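Local coordinates for putative Transcriptional Regulator (Rhodococcus sp., PDB 2IA2), which probably regulates transcription as an IclR-type repressor or activator, binding DNA through a helix-turn-helix domain and probably sensing a small molecule through its C-terminal domain, at residues D120-A125 / G140-A145; A147-R152 / A226-T231. All coordinates share one frame; numbering follows the deposited sequence.

Contact 1: D120-A125 / G140-A145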
ATOM      1  N   ASP A 120     -14.120  16.589  16.662  1.00 31.96           N
ATOM      2  CA  ASP A 120     -15.195  15.805  16.064  1.00 30.95           C
ATOM      3  C   ASP A 120     -14.632  14.552  15.479  1.00 28.03           C
ATOM      4  O   ASP A 120     -13.497  14.510  15.184  1.00 28.94           O
ATOM      5  CB  ASP A 120     -15.808  16.556  14.878  1.00 31.81           C
ATOM      6  CG  ASP A 120     -16.553  17.796  15.289  1.00 35.71           C
ATOM      7  OD1 ASP A 120     -17.308  17.744  16.279  1.00 40.22           O
ATOM      8  OD2 ASP A 120     -16.368  18.825  14.610  1.00 38.38           O
ATOM      9  N   ILE A 121     -15.457  13.544  15.279  1.00 27.72           N
ATOM     10  CA  ILE A 121     -15.098  12.367  14.462  1.00 24.85           C
ATOM     11  C   ILE A 121     -15.765  12.643  13.153  1.00 25.77           C
ATOM     12  O   ILE A 121     -16.772  13.398  13.118  1.00 24.97           O
ATOM     13  CB  ILE A 121     -15.625  11.027  15.069  1.00 25.24           C
ATOM     14  CG1 ILE A 121     -17.189  10.985  15.112  1.00 22.29           C
ATOM     15  CG2 ILE A 121     -15.014  10.802  16.467  1.00 19.87           C
ATOM     16  CD1 ILE A 121     -17.813   9.567  15.607  1.00 24.91           C
ATOM     17  N   VAL A 122     -15.213  12.062  12.097  1.00 25.05           N
ATOM     18  CA  VAL A 122     -15.744  12.216  10.719  1.00 25.97           C
ATOM     19  C   VAL A 122     -15.936  10.807  10.201  1.00 25.05           C
ATOM     20  O   VAL A 122     -14.995   9.995  10.236  1.00 23.42           O
ATOM     21  CB  VAL A 122     -14.754  12.886   9.704  1.00 26.36           C
ATOM     22  CG1 VAL A 122     -15.458  13.133   8.339  1.00 27.29           C
ATOM     23  CG2 VAL A 122     -14.239  14.192  10.213  1.00 28.57           C
ATOM     24  N   TYR A 123     -17.143  10.505   9.740  1.00 24.45           N
ATOM     25  CA  TYR A 123     -17.408   9.188   9.171  1.00 24.80           C
ATOM     26  C   TYR A 123     -16.729   9.040   7.828  1.00 23.90           C
ATOM     27  O   TYR A 123     -16.952   9.853   6.941  1.00 24.46           O
ATOM     28  CB  TYR A 123     -18.900   8.980   8.975  1.00 25.81           C
ATOM     29  CG  TYR A 123     -19.584   8.580  10.265  1.00 27.85           C
ATOM     30  CD1 TYR A 123     -19.715   9.497  11.315  1.00 28.03           C
ATOM     31  CD2 TYR A 123     -20.052   7.275  10.445  1.00 27.39           C
ATOM     32  CE1 TYR A 123     -20.342   9.137  12.527  1.00 30.46           C
ATOM     33  CE2 TYR A 123     -20.703   6.901  11.642  1.00 29.78           C
ATOM     34  CZ  TYR A 123     -20.826   7.842  12.670  1.00 29.65           C
ATOM     35  OH  TYR A 123     -21.413   7.467  13.835  1.00 33.81           O
ATOM     36  N   VAL A 124     -16.008   7.945   7.649  1.00 23.45           N
ATOM     37  CA  VAL A 124     -15.300   7.713   6.385  1.00 23.53           C
ATOM     38  C   VAL A 124     -15.741   6.446   5.635  1.00 23.23           C
ATOM     39  O   VAL A 124     -15.455   6.332   4.468  1.00 21.50           O
ATOM     40  CB  VAL A 124     -13.725   7.778   6.504  1.00 24.18           C
ATOM     41  CG1 VAL A 124     -13.229   9.215   6.844  1.00 24.64           C
ATOM     42  CG2 VAL A 124     -13.181   6.731   7.476  1.00 23.58           C
ATOM     43  N   ALA A 125     -16.431   5.519   6.298  1.00 21.59           N
ATOM     44  CA  ALA A 125     -16.947   4.305   5.622  1.00 23.07           C
ATOM     45  C   ALA A 125     -18.122   3.840   6.486  1.00 23.73           C
ATOM     46  O   ALA A 125     -18.115   4.084   7.689  1.00 22.83           O
ATOM     47  CB  ALA A 125     -15.844   3.185   5.552  1.00 23.31           C
ATOM     48  N   GLY A 140     -18.888  11.490   5.774  1.00 30.66           N
ATOM     49  CA  GLY A 140     -18.683  12.921   5.821  1.00 28.93           C
ATOM     50  C   GLY A 140     -19.346  13.620   6.972  1.00 30.02           C
ATOM     51  O   GLY A 140     -19.007  14.787   7.283  1.00 31.17           O
ATOM     52  N   THR A 141     -20.265  12.934   7.655  1.00 28.75           N
ATOM     53  CA  THR A 141     -20.907  13.547   8.813  1.00 28.77           C
ATOM     54  C   THR A 141     -19.904  13.632   9.959  1.00 28.87           C
ATOM     55  O   THR A 141     -19.045  12.755  10.104  1.00 28.25           O
ATOM     56  CB  THR A 141     -22.154  12.720   9.275  1.00 28.90           C
ATOM     57  OG1 THR A 141     -23.030  12.569   8.161  1.00 29.57           O
ATOM     58  CG2 THR A 141     -22.930  13.422  10.377  1.00 29.76           C
ATOM     59  N   ARG A 142     -19.995  14.692  10.726  1.00 29.88           N
ATOM     60  CA  ARG A 142     -19.242  14.889  11.935  1.00 30.55           C
ATOM     61  C   ARG A 142     -20.122  14.814  13.165  1.00 31.53           C
ATOM     62  O   ARG A 142     -21.257  15.216  13.129  1.00 32.67           O
ATOM     63  CB  ARG A 142     -18.538  16.219  11.917  1.00 31.58           C
ATOM     64  CG  ARG A 142     -17.719  16.439  10.727  1.00 34.78           C
ATOM     65  CD  ARG A 142     -16.845  17.633  10.805  1.00 39.51           C
ATOM     66  NE  ARG A 142     -16.025  17.648   9.631  1.00 43.99           N
ATOM     67  CZ  ARG A 142     -14.715  17.571   9.614  1.00 48.39           C
ATOM     68  NH1 ARG A 142     -14.029  17.506  10.729  1.00 50.60           N
ATOM     69  NH2 ARG A 142     -14.094  17.548   8.470  1.00 49.93           N
ATOM     70  N   LEU A 143     -19.572  14.301  14.243  1.00 31.30           N
ATOM     71  CA  LEU A 143     -20.263  14.215  15.516  1.00 31.74           C
ATOM     72  C   LEU A 143     -19.212  14.563  16.585  1.00 32.87           C
ATOM     73  O   LEU A 143     -18.011  14.375  16.356  1.00 32.39           O
ATOM     74  CB  LEU A 143     -20.829  12.809  15.727  1.00 30.30           C
ATOM     75  CG  LEU A 143     -22.020  12.353  14.861  1.00 29.60           C
ATOM     76  CD1 LEU A 143     -22.371  10.955  15.223  1.00 31.19           C
ATOM     77  CD2 LEU A 143     -23.252  13.228  15.142  1.00 31.67           C
ATOM     78  N   PRO A 144     -19.642  15.116  17.737  1.00 34.35           N
ATOM     79  CA  PRO A 144     -18.619  15.400  18.771  1.00 34.67           C
ATOM     80  C   PRO A 144     -17.932  14.135  19.291  1.00 34.10           C
ATOM     81  O   PRO A 144     -18.590  13.169  19.571  1.00 34.69           O
ATOM     82  CB  PRO A 144     -19.411  16.125  19.866  1.00 35.64           C
ATOM     83  CG  PRO A 144     -20.888  15.742  19.626  1.00 35.65           C
ATOM     84  CD  PRO A 144     -21.003  15.568  18.129  1.00 34.90           C
ATOM     85  N   ALA A 145     -16.602  14.143  19.382  1.00 33.75           N
ATOM     86  CA  ALA A 145     -15.842  12.987  19.824  1.00 32.50           C
ATOM     87  C   ALA A 145     -16.227  12.479  21.217  1.00 33.74           C
ATOM     88  O   ALA A 145     -16.291  11.243  21.450  1.00 33.46           O
ATOM     89  CB  ALA A 145     -14.313  13.276  19.729  1.00 33.02           C
TER
HETATM   90  O   HOH W   1     -14.439  19.158  12.968  1.00 46.96           O

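Contact 2: A147-R152 / A226-T231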
ATOM      1  N   ALA A 147     -18.983  12.307  22.814  1.00 34.41           N
ATOM      2  CA  ALA A 147     -20.297  11.717  22.996  1.00 34.24           C
ATOM      3  C   ALA A 147     -20.549  10.511  22.087  1.00 33.24           C
ATOM      4  O   ALA A 147     -21.686  10.037  21.984  1.00 33.43           O
ATOM      5  CB  ALA A 147     -21.418  12.809  22.820  1.00 35.83           C
ATOM      6  N   THR A 148     -19.483   9.994  21.462  1.00 31.43           N
ATOM      7  CA  THR A 148     -19.584   8.825  20.584  1.00 29.04           C
ATOM      8  C   THR A 148     -18.583   7.776  21.041  1.00 28.96           C
ATOM      9  O   THR A 148     -17.566   8.129  21.664  1.00 30.36           O
ATOM     10  CB  THR A 148     -19.263   9.221  19.123  1.00 28.21           C
ATOM     11  OG1 THR A 148     -17.954   9.761  19.107  1.00 29.47           O
ATOM     12  CG2 THR A 148     -20.248  10.255  18.615  1.00 25.70           C
ATOM     13  N   SER A 149     -18.853   6.512  20.724  1.00 26.82           N
ATOM     14  CA  SER A 149     -17.982   5.434  21.094  1.00 27.75           C
ATOM     15  C   SER A 149     -16.690   5.516  20.306  1.00 26.29           C
ATOM     16  O   SER A 149     -15.635   5.367  20.867  1.00 25.60           O
ATOM     17  CB  SER A 149     -18.670   4.041  20.948  1.00 27.06           C
ATOM     18  OG  SER A 149     -18.976   3.699  19.590  1.00 27.87           O
HETATM   19  N   MSE A 150     -16.788   5.767  18.996  1.00 26.32           N
HETATM   20  CA  MSE A 150     -15.606   5.975  18.163  1.00 26.91           C
HETATM   21  C   MSE A 150     -14.781   7.195  18.653  1.00 25.53           C
HETATM   22  O   MSE A 150     -13.571   7.139  18.693  1.00 26.42           O
HETATM   23  CB  MSE A 150     -16.026   6.156  16.699  1.00 26.28           C
HETATM   24  CG  MSE A 150     -16.460   4.818  16.139  1.00 25.81           C
HETATM   25 SE   MSE A 150     -16.740   4.751  14.229  1.00 35.89          SE
HETATM   26  CE  MSE A 150     -18.214   5.994  14.045  1.00 21.91           C
ATOM     27  N   GLY A 151     -15.445   8.267  19.043  1.00 24.23           N
ATOM     28  CA  GLY A 151     -14.763   9.443  19.549  1.00 25.39           C
ATOM     29  C   GLY A 151     -13.941   9.173  20.777  1.00 26.61           C
ATOM     30  O   GLY A 151     -12.797   9.636  20.861  1.00 28.68           O
ATOM     31  N   ARG A 152     -14.488   8.405  21.729  1.00 27.53           N
ATOM     32  CA  ARG A 152     -13.735   8.049  22.943  1.00 27.76           C
ATOM     33  C   ARG A 152     -12.587   7.149  22.681  1.00 26.76           C
ATOM     34  O   ARG A 152     -11.565   7.248  23.343  1.00 28.54           O
ATOM     35  CB  ARG A 152     -14.659   7.477  24.024  1.00 27.57           C
ATOM     36  CG  ARG A 152     -15.600   8.564  24.445  1.00 30.11           C
ATOM     37  CD  ARG A 152     -16.453   8.165  25.642  1.00 33.65           C
ATOM     38  NE  ARG A 152     -17.417   9.233  25.926  1.00 34.08           N
ATOM     39  CZ  ARG A 152     -18.405   9.130  26.818  1.00 37.54           C
ATOM     40  NH1 ARG A 152     -18.560   8.023  27.551  1.00 35.31           N
ATOM     41  NH2 ARG A 152     -19.232  10.148  26.990  1.00 36.13           N
ATOM     42  N   ALA A 226     -11.302   4.453  14.114  1.00 21.33           N
ATOM     43  CA  ALA A 226     -12.068   3.562  14.965  1.00 22.45           C
ATOM     44  C   ALA A 226     -13.139   2.864  14.126  1.00 22.09           C
ATOM     45  O   ALA A 226     -13.615   3.433  13.164  1.00 22.71           O
ATOM     46  CB  ALA A 226     -12.716   4.341  16.059  1.00 22.94           C
ATOM     47  N   VAL A 227     -13.553   1.666  14.518  1.00 22.03           N
ATOM     48  CA  VAL A 227     -14.645   0.963  13.835  1.00 21.79           C
ATOM     49  C   VAL A 227     -15.752   0.748  14.890  1.00 22.00           C
ATOM     50  O   VAL A 227     -15.438   0.531  16.028  1.00 21.65           O
ATOM     51  CB  VAL A 227     -14.128  -0.386  13.226  1.00 22.46           C
ATOM     52  CG1 VAL A 227     -13.359  -1.236  14.289  1.00 23.27           C
ATOM     53  CG2 VAL A 227     -15.264  -1.181  12.573  1.00 20.01           C
ATOM     54  N   ASN A 228     -17.025   0.843  14.506  1.00 22.52           N
ATOM     55  CA  ASN A 228     -18.111   0.625  15.440  1.00 23.08           C
ATOM     56  C   ASN A 228     -19.172  -0.314  14.922  1.00 23.20           C
ATOM     57  O   ASN A 228     -19.157  -0.705  13.748  1.00 22.08           O
ATOM     58  CB  ASN A 228     -18.721   1.976  15.940  1.00 24.05           C
ATOM     59  CG  ASN A 228     -19.882   2.487  15.096  1.00 26.63           C
ATOM     60  OD1 ASN A 228     -20.196   1.925  14.048  1.00 27.70           O
ATOM     61  ND2 ASN A 228     -20.541   3.575  15.558  1.00 26.04           N
ATOM     62  N   ILE A 229     -20.053  -0.717  15.840  1.00 24.31           N
ATOM     63  CA  ILE A 229     -21.378  -1.237  15.527  1.00 24.88           C
ATOM     64  C   ILE A 229     -22.317  -0.271  16.255  1.00 25.80           C
ATOM     65  O   ILE A 229     -22.048   0.093  17.377  1.00 26.52           O
ATOM     66  CB  ILE A 229     -21.596  -2.649  16.111  1.00 25.66           C
ATOM     67  CG1 ILE A 229     -20.657  -3.667  15.443  1.00 23.64           C
ATOM     68  CG2 ILE A 229     -23.071  -3.077  15.959  1.00 26.59           C
ATOM     69  CD1 ILE A 229     -20.517  -4.983  16.200  1.00 25.75           C
ATOM     70  N   SER A 230     -23.405   0.153  15.618  1.00 27.36           N
ATOM     71  CA  SER A 230     -24.365   1.021  16.285  1.00 29.19           C
ATOM     72  C   SER A 230     -25.728   0.344  16.245  1.00 29.00           C
ATOM     73  O   SER A 230     -26.110  -0.256  15.223  1.00 28.36           O
ATOM     74  CB  SER A 230     -24.426   2.392  15.575  1.00 30.10           C
ATOM     75  OG  SER A 230     -25.102   3.365  16.379  1.00 35.28           O
ATOM     76  N   THR A 231     -26.483   0.452  17.343  1.00 29.66           N
ATOM     77  CA  THR A 231     -27.758  -0.289  17.460  1.00 29.96           C
ATOM     78  C   THR A 231     -28.761   0.349  18.417  1.00 31.00           C
ATOM     79  O   THR A 231     -28.357   0.976  19.416  1.00 30.93           O
ATOM     80  CB  THR A 231     -27.488  -1.784  17.842  1.00 31.55           C
ATOM     81  OG1 THR A 231     -28.662  -2.548  17.581  1.00 36.70           O
ATOM     82  CG2 THR A 231     -27.060  -1.944  19.300  1.00 26.86           C
TER
HETATM   83  O   HOH W   2     -19.773   5.827  17.578  1.00 14.85           O

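Contact 1: D120-A125 / G140-A145
One face of the Arg-142 guanidinium lies against Val-122, whose CG2 sits 3.3 Å above the plane, displaced from the group's centre toward its edge and nearest NH1 (3.4 Å). Val-122 CG1 is anti to the backbone N (chi1 -174°), which turns CG2 to this face. The Tyr-123 ring is met at its edge, near its plane, by Thr-141 O and Leu-143 CD1, the methyl lying 3.8 Å from Tyr-123 CE1. Between these groups, which lie on opposite sides of the sheet, strand 142-144 pairs antiparallel with 120-125. Ile-121 and Leu-143 exchange two backbone bonds, while Tyr-123 N gives a nearly straight one (167°) to Thr-141 O. Branched Ile-121 suits the buried face, its CG2 4.2 Å from Ala-145 CB. Asp-120 reaches Arg-142 through water, which donates to OD2 (2.6 Å) and weakly accepts from NH1. An alanine in place of Asp-120 would probably leave this water without its carboxylate acceptor and take a nearby negative charge from Arg-142. This antiparallel edge pair, joined by a long loop in a probably GAF-like sheet, thus turns an apolar face inward; outside, Arg-142 is salt-bridged directly to Asp-117, and Asp-120 probably adds a weaker attraction through water.

Contact 2: A147-R152 / A226-T231
Van der Waals packing between Met-150 and the strand residues Ala-226 and Asn-228 carries most of this buried contact. Met-150, a selenomethionine in the crystal, points from the first turn of helix 149-156 toward the sheet and crosses Asn-228 at about a right angle. Its CG lies 3.6 Å from Asn-228 CB and 3.8 Å from Ala-226 CB. Beyond CG the chain turns about the CG-SE bond (chi3 -64°), which brings the terminal CE beside the amide, 3.7 Å from Asn-228 ND2. A long, unbranched side chain suits this place because it spans from Ala-226 CB to the Asn-228 amide, and the small Ala-226 lets it come close.

The polar link runs through water: Asn-228 ND2 donates to a water at 3.1 Å, and Ser-149 OG is hydrogen-bonded to the same water at 3.0 Å. The other end of the amide, OD1, makes a weak hydrogen bond to Ser-112 N on the neighbouring strand.

Within the helical segment, Thr-148 is the N-cap, its OG1 accepting from Gly-151 N at 2.9 Å. Glycine fits there, since a CB would collide with that hydroxyl oxygen.

A helix N-terminus thus packs on a central strand of the antiparallel sheet, consistent with the GAF-like fold of IclR C-terminal domains. The buried amide is satisfied without a direct bond to the helix, while apolar contact supplies the packing.

Contacts 1 and 2 follow one another along the chain, with their centres 10 Å apart, both within the IclR-type C-terminal domain, which is GAF-like. Strand 142-144 of contact 1 forms one edge of the antiparallel sheet within the chain and leads directly into helix 149-156 of contact 2, which packs on that sheet. Side chains of the helix touch strands 120-127, 110-117, 223-232, 209-217 and 199-202, so it lies across much of the sheet. The two contacts touch: Ile-121 CG2 lies 3.4 Å from Gly-151 CA, and Tyr-123 CZ lies 3.5 Å from Met-150 CE. Edge strand and helix thus share one continuous core in the probable effector-sensing domain.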